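Oxalate--CoA ligase (Arabidopsis thaliana, PDB 5IE2) is an AMP-binding enzyme of the ANL superfamily, with the C-terminal domain of AMP-binding enzymes and a pocket that holds adenosine-5'-triphosphate. Local coordinates at residues T244-Y252 with P275-R283; L200-I208 with S224-P235. All coordinates share one frame; numbering follows the deposited sequence. Where two conformers were deposited one is given.

Contact 1 of 2, residues T244-Y252 with P275-R283; sequences TFWPDMKKY and PETEYPKLR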
loop_
_atom_site.group_PDB
_atom_site.type_symbol
_atom_site.label_atom_id
_atom_site.label_comp_id
_atom_site.label_asym_id
_atom_site.label_seq_id
_atom_site.Cartn_x
_atom_site.Cartn_y
_atom_site.Cartn_z
ATOM N N THR A 244 -19.822 6.504 -1.652
ATOM C CA THR A 244 -20.356 5.336 -0.952
ATOM C C THR A 244 -19.537 4.923 0.268
ATOM O O THR A 244 -19.930 4.001 0.968
ATOM C CB THR A 244 -20.449 4.110 -1.862
ATOM O OG1 THR A 244 -19.139 3.756 -2.320
ATOM C CG2 THR A 244 -21.389 4.407 -3.072
ATOM N N PHE A 245 -18.403 5.596 0.491
ATOM C CA PHE A 245 -17.463 5.201 1.572
ATOM C C PHE A 245 -18.136 5.135 2.934
ATOM O O PHE A 245 -18.112 4.079 3.590
ATOM C CB PHE A 245 -16.267 6.174 1.618
ATOM C CG PHE A 245 -15.307 5.879 2.737
ATOM C CD1 PHE A 245 -14.694 4.630 2.795
ATOM C CD2 PHE A 245 -15.055 6.814 3.738
ATOM C CE1 PHE A 245 -13.799 4.304 3.826
ATOM C CE2 PHE A 245 -14.152 6.495 4.795
ATOM C CZ PHE A 245 -13.539 5.239 4.830
ATOM N N TRP A 246 -18.707 6.256 3.404
ATOM C CA TRP A 246 -19.254 6.260 4.742
ATOM C C TRP A 246 -20.520 5.425 4.840
ATOM O O TRP A 246 -20.708 4.787 5.859
ATOM C CB TRP A 246 -19.515 7.684 5.252
ATOM C CG TRP A 246 -18.177 8.383 5.614
ATOM C CD1 TRP A 246 -17.621 9.453 4.980
ATOM C CD2 TRP A 246 -17.271 8.017 6.664
ATOM N NE1 TRP A 246 -16.417 9.789 5.565
ATOM C CE2 TRP A 246 -16.175 8.914 6.598
ATOM C CE3 TRP A 246 -17.286 7.029 7.658
ATOM C CZ2 TRP A 246 -15.107 8.861 7.502
ATOM C CZ3 TRP A 246 -16.212 6.955 8.551
ATOM C CH2 TRP A 246 -15.137 7.877 8.472
ATOM N N PRO A 247 -21.375 5.430 3.797
ATOM C CA PRO A 247 -22.492 4.463 3.910
ATOM C C PRO A 247 -22.051 3.003 4.091
ATOM O O PRO A 247 -22.679 2.270 4.877
ATOM C CB PRO A 247 -23.241 4.661 2.602
ATOM C CG PRO A 247 -23.078 6.145 2.343
ATOM C CD PRO A 247 -21.638 6.426 2.728
ATOM N N ASP A 248 -20.999 2.595 3.377
ATOM C CA ASP A 248 -20.445 1.246 3.556
ATOM C C ASP A 248 -19.822 1.054 4.934
ATOM O O ASP A 248 -19.992 -0.011 5.544
ATOM C CB ASP A 248 -19.410 0.928 2.479
ATOM C CG ASP A 248 -20.044 0.552 1.124
ATOM O OD1 ASP A 248 -21.279 0.301 1.088
ATOM O OD2 ASP A 248 -19.306 0.513 0.108
ATOM N N MET A 249 -19.086 2.060 5.407
ATOM C CA MET A 249 -18.444 1.956 6.721
ATOM C C MET A 249 -19.518 1.781 7.794
ATOM O O MET A 249 -19.316 1.042 8.759
ATOM C CB MET A 249 -17.602 3.196 7.037
ATOM C CG MET A 249 -16.357 3.366 6.141
ATOM S SD MET A 249 -14.950 2.303 6.682
ATOM C CE MET A 249 -14.414 3.195 8.189
ATOM N N LYS A 250 -20.639 2.519 7.659
ATOM C CA LYS A 250 -21.697 2.360 8.666
ATOM C C LYS A 250 -22.383 1.021 8.563
ATOM O O LYS A 250 -22.524 0.300 9.565
ATOM C CB LYS A 250 -22.768 3.472 8.544
ATOM C CG LYS A 250 -22.259 4.811 8.892
ATOM C CD LYS A 250 -23.424 5.805 8.598
ATOM C CE LYS A 250 -22.914 7.129 8.154
ATOM N NZ LYS A 250 -24.043 8.127 8.228
ATOM N N LYS A 251 -22.818 0.683 7.345
ATOM C CA LYS A 251 -23.661 -0.476 7.165
ATOM C C LYS A 251 -22.948 -1.766 7.585
ATOM O O LYS A 251 -23.553 -2.683 8.081
ATOM C CB LYS A 251 -24.063 -0.597 5.696
ATOM C CG LYS A 251 -24.859 -1.846 5.356
ATOM C CD LYS A 251 -25.337 -1.763 3.891
ATOM C CE LYS A 251 -26.030 -3.090 3.486
ATOM N NZ LYS A 251 -26.478 -3.131 2.044
ATOM N N TYR A 252 -21.634 -1.815 7.344
ATOM C CA TYR A 252 -20.887 -3.015 7.666
ATOM C C TYR A 252 -20.057 -2.867 8.936
ATOM O O TYR A 252 -19.123 -3.646 9.138
ATOM C CB TYR A 252 -20.016 -3.419 6.453
ATOM C CG TYR A 252 -20.907 -3.818 5.272
ATOM C CD1 TYR A 252 -21.464 -5.115 5.204
ATOM C CD2 TYR A 252 -21.249 -2.892 4.295
ATOM C CE1 TYR A 252 -22.290 -5.494 4.128
ATOM C CE2 TYR A 252 -22.110 -3.239 3.217
ATOM C CZ TYR A 252 -22.667 -4.513 3.176
ATOM O OH TYR A 252 -23.529 -4.856 2.116
ATOM N N PRO A 275 -21.225 16.684 4.563
ATOM C CA PRO A 275 -21.068 15.969 5.835
ATOM C C PRO A 275 -22.160 14.947 6.053
ATOM O O PRO A 275 -23.315 15.191 5.676
ATOM C CB PRO A 275 -21.158 17.083 6.889
ATOM C CG PRO A 275 -21.936 18.198 6.170
ATOM C CD PRO A 275 -21.354 18.138 4.773
ATOM N N GLU A 276 -21.797 13.793 6.595
ATOM C CA GLU A 276 -22.791 12.829 7.024
ATOM C C GLU A 276 -23.497 13.377 8.252
ATOM O O GLU A 276 -22.896 14.151 9.017
ATOM C CB GLU A 276 -22.156 11.483 7.349
ATOM C CG GLU A 276 -21.507 10.810 6.165
ATOM C CD GLU A 276 -22.511 10.198 5.196
ATOM O OE1 GLU A 276 -23.503 9.616 5.690
ATOM O OE2 GLU A 276 -22.293 10.263 3.963
ATOM N N THR A 277 -24.761 12.997 8.440
ATOM C CA THR A 277 -25.491 13.429 9.625
ATOM C C THR A 277 -24.898 12.759 10.863
ATOM O O THR A 277 -24.824 13.380 11.924
ATOM C CB THR A 277 -27.003 13.140 9.512
ATOM O OG1 THR A 277 -27.213 11.759 9.191
ATOM C CG2 THR A 277 -27.614 13.984 8.421
ATOM N N GLU A 278 -24.420 11.519 10.733
ATOM C CA GLU A 278 -23.604 10.944 11.812
ATOM C C GLU A 278 -22.515 9.985 11.278
ATOM O O GLU A 278 -22.714 9.291 10.285
ATOM C CB GLU A 278 -24.456 10.202 12.842
ATOM C CG GLU A 278 -25.112 8.948 12.334
ATOM C CD GLU A 278 -25.944 8.272 13.413
ATOM O OE1 GLU A 278 -26.656 7.293 13.102
ATOM O OE2 GLU A 278 -25.825 8.678 14.590
ATOM N N TYR A 279 -21.382 9.949 11.970
ATOM C CA TYR A 279 -20.258 9.075 11.593
ATOM C C TYR A 279 -20.116 7.952 12.573
ATOM O O TYR A 279 -20.416 8.126 13.743
ATOM C CB TYR A 279 -18.944 9.868 11.538
ATOM C CG TYR A 279 -18.902 10.794 10.377
ATOM C CD1 TYR A 279 -18.634 10.315 9.108
ATOM C CD2 TYR A 279 -19.155 12.175 10.541
ATOM C CE1 TYR A 279 -18.619 11.156 8.012
ATOM C CE2 TYR A 279 -19.139 13.031 9.467
ATOM C CZ TYR A 279 -18.886 12.535 8.197
ATOM O OH TYR A 279 -18.892 13.410 7.114
ATOM N N PRO A 280 -19.624 6.796 12.115
ATOM C CA PRO A 280 -19.364 5.733 13.082
ATOM C C PRO A 280 -18.172 6.095 13.979
ATOM O O PRO A 280 -17.322 6.897 13.572
ATOM C CB PRO A 280 -19.067 4.522 12.210
ATOM C CG PRO A 280 -18.576 5.105 10.910
ATOM C CD PRO A 280 -19.311 6.425 10.734
ATOM N N LYS A 281 -18.139 5.562 15.201
ATOM C CA LYS A 281 -16.995 5.760 16.097
ATOM C C LYS A 281 -15.911 4.754 15.772
ATOM O O LYS A 281 -16.050 3.602 16.122
ATOM C CB LYS A 281 -17.381 5.581 17.574
ATOM C CG LYS A 281 -17.105 6.783 18.474
ATOM C CD LYS A 281 -18.171 6.912 19.624
ATOM C CE LYS A 281 -17.590 7.506 20.932
ATOM N NZ LYS A 281 -18.612 7.819 21.998
ATOM N N LEU A 282 -14.827 5.180 15.143
ATOM C CA LEU A 282 -13.761 4.217 14.763
ATOM C C LEU A 282 -12.726 4.108 15.887
ATOM O O LEU A 282 -12.504 5.072 16.636
ATOM C CB LEU A 282 -13.086 4.696 13.486
ATOM C CG LEU A 282 -14.022 4.903 12.323
ATOM C CD1 LEU A 282 -13.251 5.449 11.066
ATOM C CD2 LEU A 282 -14.786 3.590 11.983
ATOM N N ARG A 283 -12.084 2.953 15.998
ATOM C CA ARG A 283 -10.964 2.768 16.886
ATOM C C ARG A 283 -9.770 3.632 16.459
ATOM O O ARG A 283 -9.089 4.219 17.299
ATOM C CB ARG A 283 -10.523 1.284 16.917
ATOM C CG ARG A 283 -11.410 0.370 17.682
ATOM C CD ARG A 283 -10.531 -0.741 18.385
ATOM N NE ARG A 283 -9.960 -1.640 17.430
ATOM C CZ ARG A 283 -8.656 -1.872 17.280
ATOM N NH1 ARG A 283 -7.726 -1.255 18.025
ATOM N NH2 ARG A 283 -8.295 -2.760 16.383
#
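Lys-250, in the last turn of helix 242-251, and Pro-280, in an extended loop with no regular structure, bring the two backbones closest, their CA atoms 6.0 Å apart; no backbone-to-backbone hydrogen bond joins them, and side chains carry the contact, one of them ending on a backbone carbonyl. Trp-246 is its hub. Its indole presents one face to Tyr-279, whose CD1-CE1 edge stands over the ring system: the phenol and the five-membered ring have planes at 74° and centroids 4.7 Å apart, an edge-to-face (T-shaped) pair. CE2 of Trp-246 and CE1 of Tyr-279 come within 3.6 Å. Phe-245 lies against the opposite indole face, so the tryptophan is sandwiched. Around the six-membered ring, Pro-280 approaches obliquely, its CD 3.7 Å from CE3 of Trp-246, whereas CD1 of Leu-282 sits at the ring edge. Met-249, bent at both chi2 and chi3, sets its CE methyl against both Leu-282 methyls, 3.8 Å from CD2.

The polar part is carried by Lys-250. Its CG rests on CD of Pro-280, and the chain, extended at chi2 and bent at chi3 (-148°), carries NZ past the proline to two oxygens. NZ donates to Glu-278 O at 2.7 Å, lying in the carbonyl plane, and forms a salt bridge with OE1 of Glu-276 at 3.0 Å, meeting that oxygen on its anti side, 22° out of the carboxylate plane. Within the loop, Glu-276 N donates to Tyr-279 OH at 3.0 Å, and the same hydroxyl pairs with His-271, which fixes the outer end of the phenol.

The loop connects helix 261-273 to strand 284-287 and runs beside helix 242-251. Ile-267 of helix 261-273 meets Trp-246, and Phe-304 of helix 294-304 packs against both Trp-246 and Tyr-279.

Contact 2 of 2, residues L200-I208 with S224-P235; sequences LTESDSTVI and SSLGAGAAVTLP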
loop_
_atom_site.group_PDB
_atom_site.type_symbol
_atom_site.label_atom_id
_atom_site.label_comp_id
_atom_site.label_asym_id
_atom_site.label_seq_id
_atom_site.Cartn_x
_atom_site.Cartn_y
_atom_site.Cartn_z
ATOM N N LEU A 200 -5.628 -5.792 16.086
ATOM C CA LEU A 200 -6.788 -6.244 15.307
ATOM C C LEU A 200 -7.325 -7.516 15.942
ATOM O O LEU A 200 -6.526 -8.400 16.322
ATOM C CB LEU A 200 -6.410 -6.533 13.837
ATOM C CG LEU A 200 -5.909 -5.284 13.057
ATOM C CD1 LEU A 200 -5.556 -5.748 11.615
ATOM C CD2 LEU A 200 -6.942 -4.144 13.017
ATOM N N THR A 201 -8.645 -7.607 16.067
ATOM C CA THR A 201 -9.270 -8.831 16.564
ATOM C C THR A 201 -10.469 -9.173 15.713
ATOM O O THR A 201 -10.804 -8.464 14.767
ATOM C CB THR A 201 -9.732 -8.718 18.026
ATOM O OG1 THR A 201 -10.867 -7.843 18.094
ATOM C CG2 THR A 201 -8.602 -8.191 18.915
ATOM N N GLU A 202 -11.160 -10.253 16.085
ATOM C CA GLU A 202 -12.237 -10.717 15.223
ATOM C C GLU A 202 -13.433 -9.768 15.233
ATOM O O GLU A 202 -14.342 -9.918 14.399
ATOM C CB GLU A 202 -12.673 -12.134 15.644
ATOM C CG GLU A 202 -13.324 -12.165 17.052
ATOM C CD GLU A 202 -12.336 -12.308 18.235
ATOM O OE1 GLU A 202 -11.104 -12.093 18.102
ATOM O OE2 GLU A 202 -12.807 -12.655 19.354
ATOM N N SER A 203 -13.499 -8.799 16.154
ATOM C CA SER A 203 -14.611 -7.845 16.098
ATOM C C SER A 203 -14.336 -6.640 15.184
ATOM O O SER A 203 -15.208 -5.778 14.997
ATOM C CB SER A 203 -14.974 -7.343 17.504
ATOM O OG SER A 203 -13.884 -6.647 18.075
ATOM N N ASP A 204 -13.148 -6.565 14.592
ATOM C CA ASP A 204 -12.876 -5.427 13.708
ATOM C C ASP A 204 -13.455 -5.615 12.303
ATOM O O ASP A 204 -13.809 -6.714 11.873
ATOM C CB ASP A 204 -11.344 -5.167 13.598
ATOM C CG ASP A 204 -10.796 -4.483 14.880
ATOM O OD1 ASP A 204 -11.356 -3.432 15.235
ATOM O OD2 ASP A 204 -9.907 -5.062 15.575
ATOM N N SER A 205 -13.558 -4.493 11.593
ATOM C CA SER A 205 -14.212 -4.468 10.318
ATOM C C SER A 205 -13.699 -3.258 9.558
ATOM O O SER A 205 -13.543 -2.196 10.161
ATOM C CB SER A 205 -15.735 -4.355 10.520
ATOM O OG SER A 205 -16.359 -3.997 9.306
ATOM N N THR A 206 -13.459 -3.404 8.256
ATOM C CA THR A 206 -12.989 -2.249 7.466
ATOM C C THR A 206 -13.526 -2.277 6.046
ATOM O O THR A 206 -14.042 -3.313 5.562
ATOM C CB THR A 206 -11.419 -2.165 7.432
ATOM O OG1 THR A 206 -11.064 -0.867 6.968
ATOM C CG2 THR A 206 -10.821 -3.196 6.478
ATOM N N VAL A 207 -13.427 -1.122 5.367
ATOM C CA VAL A 207 -13.781 -1.010 3.950
ATOM C C VAL A 207 -12.489 -0.729 3.190
ATOM O O VAL A 207 -11.759 0.170 3.585
ATOM C CB VAL A 207 -14.791 0.142 3.692
ATOM C CG1 VAL A 207 -14.966 0.408 2.167
ATOM C CG2 VAL A 207 -16.149 -0.191 4.394
ATOM N N ILE A 208 -12.224 -1.502 2.147
ATOM C CA ILE A 208 -11.014 -1.344 1.314
ATOM C C ILE A 208 -11.195 -0.163 0.352
ATOM O O ILE A 208 -12.142 -0.147 -0.465
ATOM C CB ILE A 208 -10.726 -2.612 0.479
ATOM C CG1 ILE A 208 -10.588 -3.839 1.390
ATOM C CG2 ILE A 208 -9.462 -2.383 -0.419
ATOM C CD1 ILE A 208 -9.367 -3.766 2.295
ATOM N N SER A 224 -4.343 -8.679 6.667
ATOM C CA SER A 224 -4.188 -8.615 8.136
ATOM C C SER A 224 -5.575 -8.724 8.823
ATOM O O SER A 224 -5.695 -9.286 9.946
ATOM C CB SER A 224 -3.493 -7.323 8.573
ATOM O OG SER A 224 -2.131 -7.354 8.034
ATOM N N SER A 225 -6.588 -8.157 8.165
ATOM C CA SER A 225 -7.978 -8.331 8.682
ATOM C C SER A 225 -8.351 -9.807 8.710
ATOM O O SER A 225 -8.844 -10.325 9.712
ATOM C CB SER A 225 -8.998 -7.577 7.807
ATOM O OG SER A 225 -8.800 -6.181 7.892
ATOM N N LEU A 226 -8.159 -10.482 7.594
ATOM C CA LEU A 226 -8.560 -11.901 7.522
ATOM C C LEU A 226 -7.747 -12.704 8.531
ATOM O O LEU A 226 -8.247 -13.618 9.190
ATOM C CB LEU A 226 -8.345 -12.459 6.133
ATOM C CG LEU A 226 -9.196 -11.834 5.008
ATOM C CD1 LEU A 226 -8.799 -12.519 3.710
ATOM C CD2 LEU A 226 -10.704 -12.066 5.295
ATOM N N GLY A 227 -6.476 -12.347 8.662
ATOM C CA GLY A 227 -5.627 -13.054 9.625
ATOM C C GLY A 227 -5.986 -12.832 11.082
ATOM O O GLY A 227 -5.455 -13.563 11.948
ATOM N N ALA A 228 -6.807 -11.796 11.385
ATOM C CA ALA A 228 -7.305 -11.619 12.749
ATOM C C ALA A 228 -8.688 -12.236 13.007
ATOM O O ALA A 228 -9.225 -12.091 14.133
ATOM C CB ALA A 228 -7.423 -10.095 13.105
ATOM N N GLY A 229 -9.295 -12.808 11.971
ATOM C CA GLY A 229 -10.708 -13.253 12.028
ATOM C C GLY A 229 -11.666 -12.067 11.907
ATOM O O GLY A 229 -12.876 -12.178 12.203
ATOM N N ALA A 230 -11.120 -10.927 11.478
ATOM C CA ALA A 230 -11.902 -9.680 11.273
ATOM C C ALA A 230 -12.619 -9.734 9.917
ATOM O O ALA A 230 -12.479 -10.714 9.152
ATOM C CB ALA A 230 -10.960 -8.402 11.342
ATOM N N ALA A 231 -13.358 -8.666 9.592
ATOM C CA ALA A 231 -14.081 -8.598 8.312
ATOM C C ALA A 231 -13.601 -7.453 7.418
ATOM O O ALA A 231 -13.120 -6.404 7.896
ATOM C CB ALA A 231 -15.608 -8.440 8.563
ATOM N N VAL A 232 -13.763 -7.687 6.135
ATOM C CA VAL A 232 -13.398 -6.753 5.078
ATOM C C VAL A 232 -14.582 -6.538 4.170
ATOM O O VAL A 232 -15.193 -7.506 3.777
ATOM C CB VAL A 232 -12.213 -7.365 4.239
ATOM C CG1 VAL A 232 -11.840 -6.461 3.105
ATOM C CG2 VAL A 232 -11.000 -7.594 5.152
ATOM N N THR A 233 -14.860 -5.290 3.788
ATOM C CA THR A 233 -15.916 -5.019 2.796
ATOM C C THR A 233 -15.305 -4.398 1.563
ATOM O O THR A 233 -14.505 -3.468 1.666
ATOM C CB THR A 233 -16.996 -4.082 3.365
ATOM O OG1 THR A 233 -17.626 -4.729 4.488
ATOM C CG2 THR A 233 -18.078 -3.703 2.268
ATOM N N LEU A 234 -15.643 -4.918 0.393
ATOM C CA LEU A 234 -15.228 -4.321 -0.875
ATOM C C LEU A 234 -16.377 -3.449 -1.389
ATOM O O LEU A 234 -17.540 -3.893 -1.393
ATOM C CB LEU A 234 -14.899 -5.414 -1.906
ATOM C CG LEU A 234 -13.935 -6.491 -1.354
ATOM C CD1 LEU A 234 -13.716 -7.572 -2.384
ATOM C CD2 LEU A 234 -12.627 -5.737 -0.984
ATOM N N PRO A 235 -16.067 -2.242 -1.828
ATOM C CA PRO A 235 -17.117 -1.414 -2.490
ATOM C C PRO A 235 -17.755 -2.110 -3.719
ATOM O O PRO A 235 -17.135 -2.882 -4.476
ATOM C CB PRO A 235 -16.369 -0.154 -2.938
ATOM C CG PRO A 235 -15.155 -0.040 -1.984
ATOM C CD PRO A 235 -14.763 -1.551 -1.770
HETATM O O HOH W 1 -8.480 -12.513 16.499
HETATM O O HOH W 2 -16.206 -4.914 6.794
#
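Ser-205, Thr-206 and Val-207 pair with Ala-231, Val-232 and Thr-233 as neighbouring parallel strands, their axes 4.8 Å apart and 19° from alignment. Four backbone hydrogen bonds set the register. Ala-231 reaches both Asp-204 O, through its N, and Thr-206 N, through its O; Thr-206 O then takes Thr-233 N at 2.8 Å, and Thr-233 O takes Ile-208 N at 3.0 Å, so Ala-231, Thr-206 and Thr-233 each straddle two residues opposite, as in parallel pairing. Ser-205 CA also approaches Ala-231 O, at 3.3 Å, in a CA-H...O contact.

Apolar contacts gather at the two ends. CG1 of Ile-208, held beside its own backbone N (chi1 -57°), presses on Val-232 CG1 at 3.4 Å, tighter than usual for two carbons, while CD2 of Leu-234 lies alongside it at 3.7 Å. At the other end, CB of Leu-200 meets Ala-228 CB at 3.8 Å, where helix 215-227 finishes in a Schellman motif with Gly-229 at positive phi.

Polar side chains order the first segment and, through water, link the strands. Within the type I turn from Thr-201 to Asp-204, OD2 of Asp-204 accepts Thr-201 N at 2.9 Å through its anti lone pair, and OD1 bonds Thr-255. A water donates to Ser-205 OG and Thr-206 O and also bonds Thr-233 OG1, stitching the strands on the side chain face of Ser-205 and Thr-233. Ser-205 OG also bonds Tyr-252 O, and Thr-233 OG1 bonds Arg-21.

Strand 205-207, helix 215-227 and strand 231-234 form a beta-alpha-beta unit. The helix lies on the Thr-206 side, where Ser-225 touches the Thr-206 methyl, strand 21-25 bonds the far edge of strand 231-234, and Ser-205 pairs with Thr-255 next to strand 256-259.

How the contacts relate
From the N terminus, contact 2 comes first: 224-235 returns to 200-208 and closes a loop that includes most of helix 215-227. The chain then enters helix 242-251, and contact 1 closes the next loop when 275-283 returns to 244-252 after strand 256-259 and helix 261-273. The loops are in series, neither nested nor crossing, and their centres lie about 16 Å apart. Direct contacts tie them: NH2 of Arg-283 forms a salt bridge with OD2 of Asp-204 at 2.9 Å, and SD of Met-249 packs on CG2 of Val-207 at 3.6 Å. Helix 242-251 thus bridges the sheet holding strand 205-207 and the loop leading to strand 284-287.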